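Local structure of mevalonate diphosphate decarboxylase (Legionella pneumophila, 3LTO) at residues 43-48 with 115-120; 53-58 with 95-100. The protein probably carries out the ATP-dependent decarboxylation of mevalonate diphosphate, a step of isoprenoid lipid biosynthesis. All blocks are in the same frame, centred on the assembly; numbering follows the deposited sequence.

Contact 1 of 2, residues 43-48 with 115-120; sequences VKLEKL and AALTKC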
ATOM      1  N   VAL A  43     -10.819   5.757  25.067  1.00 10.78           N
ATOM      2  CA  VAL A  43     -10.250   4.576  25.691  1.00 10.35           C
ATOM      3  C   VAL A  43      -9.290   4.960  26.793  1.00 10.04           C
ATOM      4  O   VAL A  43      -8.371   5.746  26.594  1.00 11.20           O
ATOM      5  CB  VAL A  43      -9.500   3.693  24.683  1.00  9.68           C
ATOM      6  CG1 VAL A  43      -8.788   2.565  25.418  1.00  8.05           C
ATOM      7  CG2 VAL A  43     -10.474   3.124  23.671  1.00  8.54           C
ATOM      8  N   LYS A  44      -9.519   4.403  27.968  1.00 11.58           N
ATOM      9  CA  LYS A  44      -8.650   4.662  29.095  1.00 12.66           C
ATOM     10  C   LYS A  44      -7.961   3.349  29.417  1.00 12.37           C
ATOM     11  O   LYS A  44      -8.589   2.290  29.422  1.00 14.02           O
ATOM     12  CB  LYS A  44      -9.468   5.143  30.298  1.00 15.06           C
ATOM     13  CG  LYS A  44      -8.659   5.341  31.576  1.00 16.61           C
ATOM     14  CD  LYS A  44      -9.519   5.945  32.673  1.00 17.90           C
ATOM     15  CE  LYS A  44      -8.726   6.138  33.960  1.00 20.03           C
ATOM     16  NZ  LYS A  44      -9.567   6.732  35.046  1.00 22.17           N
ATOM     17  N   LEU A  45      -6.661   3.407  29.658  1.00 12.59           N
ATOM     18  CA  LEU A  45      -5.928   2.204  30.004  1.00 13.56           C
ATOM     19  C   LEU A  45      -5.311   2.364  31.375  1.00 14.28           C
ATOM     20  O   LEU A  45      -4.737   3.403  31.682  1.00 13.31           O
ATOM     21  CB  LEU A  45      -4.816   1.925  28.990  1.00 11.79           C
ATOM     22  CG  LEU A  45      -5.239   1.468  27.600  1.00 14.10           C
ATOM     23  CD1 LEU A  45      -3.993   1.330  26.719  1.00 13.16           C
ATOM     24  CD2 LEU A  45      -5.983   0.136  27.706  1.00  9.84           C
ATOM     25  N   GLU A  46      -5.451   1.330  32.193  1.00 15.61           N
ATOM     26  CA  GLU A  46      -4.875   1.309  33.527  1.00 18.98           C
ATOM     27  C   GLU A  46      -4.125  -0.010  33.605  1.00 19.78           C
ATOM     28  O   GLU A  46      -4.675  -1.069  33.297  1.00 17.88           O
ATOM     29  CB  GLU A  46      -5.956   1.345  34.611  1.00 20.26           C
ATOM     30  CG  GLU A  46      -6.917   2.513  34.493  1.00 28.57           C
ATOM     31  CD  GLU A  46      -7.795   2.684  35.723  1.00 30.80           C
ATOM     32  OE1 GLU A  46      -8.378   1.682  36.190  1.00 34.38           O
ATOM     33  OE2 GLU A  46      -7.910   3.824  36.217  1.00 34.00           O
ATOM     34  N   LYS A  47      -2.866   0.054  34.006  1.00 20.29           N
ATOM     35  CA  LYS A  47      -2.063  -1.146  34.114  1.00 24.12           C
ATOM     36  C   LYS A  47      -2.613  -2.066  35.211  1.00 24.79           C
ATOM     37  O   LYS A  47      -3.075  -1.596  36.247  1.00 24.90           O
ATOM     38  CB  LYS A  47      -0.615  -0.748  34.402  1.00 25.66           C
ATOM     39  CG  LYS A  47       0.360  -1.900  34.430  1.00 30.16           C
ATOM     40  CD  LYS A  47       1.782  -1.408  34.225  1.00 32.12           C
ATOM     41  CE  LYS A  47       2.194  -0.393  35.272  1.00 34.52           C
ATOM     42  NZ  LYS A  47       3.593   0.065  35.026  1.00 37.05           N
ATOM     43  N   LEU A  48      -2.602  -3.371  34.956  1.00 26.37           N
ATOM     44  CA  LEU A  48      -3.066  -4.351  35.934  1.00 27.13           C
ATOM     45  C   LEU A  48      -1.844  -5.155  36.378  1.00 30.36           C
ATOM     46  O   LEU A  48      -0.829  -5.193  35.675  1.00 30.19           O
ATOM     47  CB  LEU A  48      -4.098  -5.294  35.319  1.00 24.23           C
ATOM     48  CG  LEU A  48      -5.467  -4.733  34.933  1.00 23.76           C
ATOM     49  CD1 LEU A  48      -6.208  -5.763  34.106  1.00 23.81           C
ATOM     50  CD2 LEU A  48      -6.267  -4.379  36.176  1.00 23.27           C
ATOM     51  N   ALA A 115      -9.617   2.830  16.799  1.00  7.51           N
ATOM     52  CA  ALA A 115      -8.656   3.916  16.585  1.00  9.01           C
ATOM     53  C   ALA A 115      -8.210   4.467  17.943  1.00  9.01           C
ATOM     54  O   ALA A 115      -7.014   4.680  18.168  1.00 10.67           O
ATOM     55  CB  ALA A 115      -9.273   5.031  15.744  1.00  5.76           C
ATOM     56  N   ALA A 116      -9.174   4.685  18.841  1.00  9.17           N
ATOM     57  CA  ALA A 116      -8.894   5.193  20.192  1.00 10.22           C
ATOM     58  C   ALA A 116      -7.988   4.219  20.949  1.00  9.89           C
ATOM     59  O   ALA A 116      -7.023   4.626  21.584  1.00 12.83           O
ATOM     60  CB  ALA A 116     -10.198   5.388  20.970  1.00  8.19           C
ATOM     61  N   LEU A 117      -8.310   2.931  20.887  1.00  8.06           N
ATOM     62  CA  LEU A 117      -7.496   1.929  21.557  1.00  8.62           C
ATOM     63  C   LEU A 117      -6.071   1.965  21.001  1.00  8.70           C
ATOM     64  O   LEU A 117      -5.099   1.901  21.751  1.00 10.81           O
ATOM     65  CB  LEU A 117      -8.081   0.523  21.353  1.00  8.03           C
ATOM     66  CG  LEU A 117      -7.231  -0.627  21.916  1.00  8.15           C
ATOM     67  CD1 LEU A 117      -6.893  -0.366  23.378  1.00  6.96           C
ATOM     68  CD2 LEU A 117      -7.992  -1.939  21.780  1.00  8.02           C
ATOM     69  N   THR A 118      -5.949   2.062  19.681  1.00  7.69           N
ATOM     70  CA  THR A 118      -4.632   2.099  19.067  1.00  7.60           C
ATOM     71  C   THR A 118      -3.825   3.288  19.582  1.00  7.06           C
ATOM     72  O   THR A 118      -2.668   3.143  19.968  1.00  5.38           O
ATOM     73  CB  THR A 118      -4.722   2.200  17.533  1.00  7.40           C
ATOM     74  OG1 THR A 118      -5.407   1.055  17.012  1.00 10.42           O
ATOM     75  CG2 THR A 118      -3.321   2.269  16.936  1.00  8.26           C
ATOM     76  N   LYS A 119      -4.448   4.460  19.581  1.00  7.32           N
ATOM     77  CA  LYS A 119      -3.802   5.685  20.041  1.00  9.63           C
ATOM     78  C   LYS A 119      -3.418   5.620  21.514  1.00  8.36           C
ATOM     79  O   LYS A 119      -2.293   5.968  21.885  1.00  9.97           O
ATOM     80  CB  LYS A 119      -4.723   6.887  19.780  1.00 11.02           C
ATOM     81  CG  LYS A 119      -5.010   7.074  18.302  1.00 13.24           C
ATOM     82  CD  LYS A 119      -6.140   8.057  18.024  1.00 17.69           C
ATOM     83  CE  LYS A 119      -5.727   9.502  18.232  1.00 19.56           C
ATOM     84  NZ  LYS A 119      -6.766  10.434  17.700  1.00 20.06           N
ATOM     85  N   CYS A 120      -4.340   5.165  22.357  1.00  6.10           N
ATOM     86  CA  CYS A 120      -4.046   5.074  23.782  1.00  5.58           C
ATOM     87  C   CYS A 120      -2.947   4.041  24.078  1.00  5.82           C
ATOM     88  O   CYS A 120      -2.035   4.311  24.860  1.00  5.42           O
ATOM     89  CB  CYS A 120      -5.311   4.713  24.557  1.00  5.09           C
ATOM     90  SG  CYS A 120      -5.154   4.894  26.343  1.00  5.19           S
TER
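Val43 of segment 43-48 meets segment 115-120, part of helix 110-129, against the flat peptide that joins Ala116 to Leu117; no ring takes part, so the backbone supplies the planar groups. Val43 CG2 sits over one face of that peptide, 3.5 Å from Leu117 N, and touches Ala116 CB at 3.5 Å. The second flat group is the peptide from Val43 to Lys44. Cys120 SG comes at it from one face, well out of its plane, and stands 3.3 Å from Val43 O.

The two valine methyls divide the work. CG1, anti to the backbone N (chi1 173°), reaches Leu117 CD1 at 4.0 Å, the two side chains crossing obliquely, while CG2 is left to cover the helix backbone. One step along the strand face, Leu45 lies against the sulfur, with its CG 3.7 Å from Cys120 SG. Beyond the segment its side chain also touches Ala121 and Ala124, while Cys120 packs on Trp3 and Ala5 of the adjoining strand 2-12. Lys44 and Glu46 turn to the other face of the sheet, where Lys44 NZ and Glu46 OE2 form a salt bridge of 3.5 Å.

The segment axes approach to 7.9 Å at 39°, and at Ala116 the small side chain lets Val43 come down on the helix backbone. With no clear hydrogen bond across it and nearly every touching residue buried, the contact relies on shape and exclusion of water, joining helix 110-129 to the mixed sheet of the N-terminal domain, while the backbones of Val43, Lys44 and Leu45 are hydrogen-bonded to Ala5, Gln96 and Trp3 of the neighbouring strands.

Contact 2 of 2, residues 53-58 with 95-100; sequences DIWEPL and IQSSNN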
ATOM      1  N   ASP A  53      -5.416  -8.849  29.919  1.00 10.28           N
ATOM      2  CA  ASP A  53      -6.230  -7.649  29.821  1.00 10.30           C
ATOM      3  C   ASP A  53      -7.678  -7.921  30.207  1.00  9.50           C
ATOM      4  O   ASP A  53      -8.155  -9.055  30.138  1.00  8.70           O
ATOM      5  CB  ASP A  53      -6.191  -7.112  28.395  1.00  8.79           C
ATOM      6  CG  ASP A  53      -4.779  -6.971  27.871  1.00  9.26           C
ATOM      7  OD1 ASP A  53      -3.936  -6.398  28.592  1.00  9.82           O
ATOM      8  OD2 ASP A  53      -4.517  -7.429  26.740  1.00  9.07           O
ATOM      9  N   ILE A  54      -8.372  -6.869  30.622  1.00  9.42           N
ATOM     10  CA  ILE A  54      -9.778  -6.976  30.980  1.00  7.89           C
ATOM     11  C   ILE A  54     -10.486  -5.817  30.306  1.00  8.05           C
ATOM     12  O   ILE A  54      -9.999  -4.686  30.344  1.00 10.15           O
ATOM     13  CB  ILE A  54      -9.999  -6.875  32.501  1.00  6.65           C
ATOM     14  CG1 ILE A  54      -9.362  -8.076  33.207  1.00  6.35           C
ATOM     15  CG2 ILE A  54     -11.477  -6.790  32.803  1.00  5.41           C
ATOM     16  CD1 ILE A  54      -9.535  -8.049  34.709  1.00  8.01           C
ATOM     17  N   TRP A  55     -11.624  -6.101  29.682  1.00  7.79           N
ATOM     18  CA  TRP A  55     -12.399  -5.073  28.999  1.00  7.27           C
ATOM     19  C   TRP A  55     -13.675  -4.731  29.759  1.00  7.55           C
ATOM     20  O   TRP A  55     -14.528  -5.592  29.992  1.00  4.47           O
ATOM     21  CB  TRP A  55     -12.759  -5.524  27.585  1.00  7.87           C
ATOM     22  CG  TRP A  55     -13.546  -4.494  26.831  1.00 11.90           C
ATOM     23  CD1 TRP A  55     -13.183  -3.202  26.598  1.00 12.28           C
ATOM     24  CD2 TRP A  55     -14.820  -4.674  26.201  1.00 13.10           C
ATOM     25  NE1 TRP A  55     -14.150  -2.563  25.860  1.00 13.91           N
ATOM     26  CE2 TRP A  55     -15.165  -3.442  25.600  1.00 12.66           C
ATOM     27  CE3 TRP A  55     -15.705  -5.754  26.085  1.00 15.29           C
ATOM     28  CZ2 TRP A  55     -16.355  -3.260  24.892  1.00 12.50           C
ATOM     29  CZ3 TRP A  55     -16.893  -5.569  25.378  1.00 13.72           C
ATOM     30  CH2 TRP A  55     -17.203  -4.330  24.792  1.00 12.94           C
ATOM     31  N   GLU A  56     -13.798  -3.464  30.143  1.00  7.27           N
ATOM     32  CA  GLU A  56     -14.967  -3.004  30.870  1.00  7.24           C
ATOM     33  C   GLU A  56     -15.526  -1.766  30.204  1.00  8.57           C
ATOM     34  O   GLU A  56     -15.153  -0.647  30.546  1.00 10.99           O
ATOM     35  CB  GLU A  56     -14.602  -2.701  32.319  1.00  9.46           C
ATOM     36  CG  GLU A  56     -15.725  -2.095  33.142  1.00  8.38           C
ATOM     37  CD  GLU A  56     -15.256  -1.701  34.530  1.00  8.33           C
ATOM     38  OE1 GLU A  56     -14.103  -1.233  34.637  1.00  4.54           O
ATOM     39  OE2 GLU A  56     -16.030  -1.847  35.507  1.00  7.46           O
ATOM     40  N   PRO A  57     -16.423  -1.950  29.228  1.00  9.56           N
ATOM     41  CA  PRO A  57     -17.010  -0.797  28.543  1.00 11.16           C
ATOM     42  C   PRO A  57     -17.772   0.058  29.566  1.00 13.65           C
ATOM     43  O   PRO A  57     -18.300  -0.467  30.548  1.00 13.41           O
ATOM     44  CB  PRO A  57     -17.928  -1.447  27.513  1.00 11.04           C
ATOM     45  CG  PRO A  57     -18.389  -2.695  28.230  1.00  9.70           C
ATOM     46  CD  PRO A  57     -17.090  -3.202  28.828  1.00  8.26           C
ATOM     47  N   LEU A  58     -17.812   1.367  29.340  1.00 14.66           N
ATOM     48  CA  LEU A  58     -18.488   2.281  30.254  1.00 15.73           C
ATOM     49  C   LEU A  58     -19.474   3.175  29.520  1.00 16.75           C
ATOM     50  O   LEU A  58     -19.337   3.405  28.313  1.00 16.35           O
ATOM     51  CB  LEU A  58     -17.461   3.165  30.974  1.00 16.26           C
ATOM     52  CG  LEU A  58     -16.323   2.510  31.768  1.00 17.35           C
ATOM     53  CD1 LEU A  58     -15.378   3.592  32.273  1.00 17.63           C
ATOM     54  CD2 LEU A  58     -16.886   1.700  32.933  1.00 16.66           C
ATOM     55  N   ILE A  95      -9.170  -2.198  30.366  1.00 10.39           N
ATOM     56  CA  ILE A  95      -9.583  -1.353  29.251  1.00  9.48           C
ATOM     57  C   ILE A  95     -10.973  -0.790  29.496  1.00  9.79           C
ATOM     58  O   ILE A  95     -11.929  -1.536  29.663  1.00  9.65           O
ATOM     59  CB  ILE A  95      -9.627  -2.156  27.931  1.00  7.71           C
ATOM     60  CG1 ILE A  95      -8.330  -2.945  27.766  1.00  6.13           C
ATOM     61  CG2 ILE A  95      -9.836  -1.208  26.746  1.00  4.92           C
ATOM     62  CD1 ILE A  95      -8.354  -3.929  26.624  1.00  4.35           C
ATOM     63  N   GLN A  96     -11.078   0.531  29.531  1.00 11.06           N
ATOM     64  CA  GLN A  96     -12.365   1.174  29.726  1.00 11.38           C
ATOM     65  C   GLN A  96     -12.651   2.059  28.515  1.00 10.92           C
ATOM     66  O   GLN A  96     -12.047   3.118  28.336  1.00 10.06           O
ATOM     67  CB  GLN A  96     -12.362   1.984  31.027  1.00 12.31           C
ATOM     68  CG  GLN A  96     -12.415   1.098  32.275  1.00 11.55           C
ATOM     69  CD  GLN A  96     -12.344   1.890  33.563  1.00 15.25           C
ATOM     70  OE1 GLN A  96     -12.822   1.441  34.608  1.00 14.58           O
ATOM     71  NE2 GLN A  96     -11.728   3.069  33.502  1.00 14.13           N
ATOM     72  N   SER A  97     -13.565   1.590  27.673  1.00 11.03           N
ATOM     73  CA  SER A  97     -13.946   2.299  26.459  1.00 11.82           C
ATOM     74  C   SER A  97     -15.295   2.988  26.637  1.00 12.10           C
ATOM     75  O   SER A  97     -16.123   2.563  27.450  1.00 10.23           O
ATOM     76  CB  SER A  97     -14.023   1.318  25.289  1.00 12.42           C
ATOM     77  OG  SER A  97     -14.945   0.276  25.573  1.00 11.59           O
ATOM     78  N   SER A  98     -15.509   4.047  25.865  1.00 11.79           N
ATOM     79  CA  SER A  98     -16.743   4.810  25.947  1.00 16.54           C
ATOM     80  C   SER A  98     -16.962   5.617  24.670  1.00 18.70           C
ATOM     81  O   SER A  98     -16.032   5.802  23.881  1.00 20.41           O
ATOM     82  CB  SER A  98     -16.668   5.752  27.147  1.00 15.49           C
ATOM     83  OG  SER A  98     -17.850   6.510  27.259  1.00 25.36           O
ATOM     84  N   ASN A  99     -18.191   6.084  24.463  1.00 19.87           N
ATOM     85  CA  ASN A  99     -18.530   6.894  23.293  1.00 21.67           C
ATOM     86  C   ASN A  99     -19.253   8.131  23.786  1.00 22.81           C
ATOM     87  O   ASN A  99     -19.782   8.139  24.899  1.00 22.63           O
ATOM     88  CB  ASN A  99     -19.477   6.150  22.349  1.00 23.78           C
ATOM     89  CG  ASN A  99     -18.920   4.834  21.879  1.00 24.95           C
ATOM     90  OD1 ASN A  99     -17.809   4.764  21.354  1.00 27.52           O
ATOM     91  ND2 ASN A  99     -19.694   3.774  22.060  1.00 27.02           N
ATOM     92  N   ASN A 100     -19.285   9.178  22.969  1.00 22.36           N
ATOM     93  CA  ASN A 100     -19.991  10.382  23.375  1.00 22.57           C
ATOM     94  C   ASN A 100     -21.350  10.398  22.696  1.00 24.29           C
ATOM     95  O   ASN A 100     -22.085  11.384  22.763  1.00 23.28           O
ATOM     96  CB  ASN A 100     -19.187  11.642  23.038  1.00 20.86           C
ATOM     97  CG  ASN A 100     -19.078  11.896  21.557  1.00 20.21           C
ATOM     98  OD1 ASN A 100     -19.491  11.077  20.738  1.00 19.09           O
ATOM     99  ND2 ASN A 100     -18.513  13.046  21.201  1.00 21.05           N
TER
HETATM  100  O   HOH W   1     -20.551   5.135  26.217  1.00 24.05           O
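Ile54 and Glu56, the one in strand 54-55 and the other just after it, grip Ile95 of strand 93-99 through its backbone: Ile95 N donates to Ile54 O at 2.6 Å, and Glu56 N to Ile95 O at 2.7 Å, both bonds nearly straight. Farther on, Leu58 N reaches Ser97 O at 2.8 Å, so parallel pairing persists after the short strand 54-55 has ended.

Trp55 adds a side-chain bond: NE1 donates to Ser97 OG at 3.0 Å, with the oxygen tilted 18° out of the ring plane. CG anti to the backbone N (chi1 -179°) carries the indole along the strand toward that serine. Ile95 CB and Ser97 CB lie at the ring's edge, and Pro57 CD stands 3.7 Å above one face, over its centre. Leu58 CD1 rests on Gln96 CB at 3.6 Å, and a water links Leu58 O to Asn99 N.

Outside this shell, Phe76 meets the indole with ring planes at about 60°. Asp53 OD1 accepts from Phe93 N and forms a salt bridge with Lys84, anchoring the start of the segment, while Leu80 of helix 71-87 packs on Ile95. Parallel neighbours connected through a helix in this way make a beta-alpha-beta unit: strand 54-55, helix 71-87 and strand 93-99.

How the contacts relate
Running from the N terminus, the chain leaves strand 31-47 with the first segment of contact 1, turns into strand 54-55, passes through helix 71-87 and returns along strand 93-99, where contact 2 closes the smaller loop. Contact 1 closes the larger loop only once the chain has entered helix 110-129, and that loop encloses the smaller one entirely. The two centres are 9 Å apart, because strands 31-47 and 93-99 are antiparallel neighbours in one sheet: Lys44 N lies 2.9 Å from Gln96 O, a probable hydrogen bond, and Leu45 CD2 packs on Ile95 CG1. Contact 2 thus adds strand 54-55, parallel to 93-99, to the sheet, whereas contact 1 fastens a helix onto it.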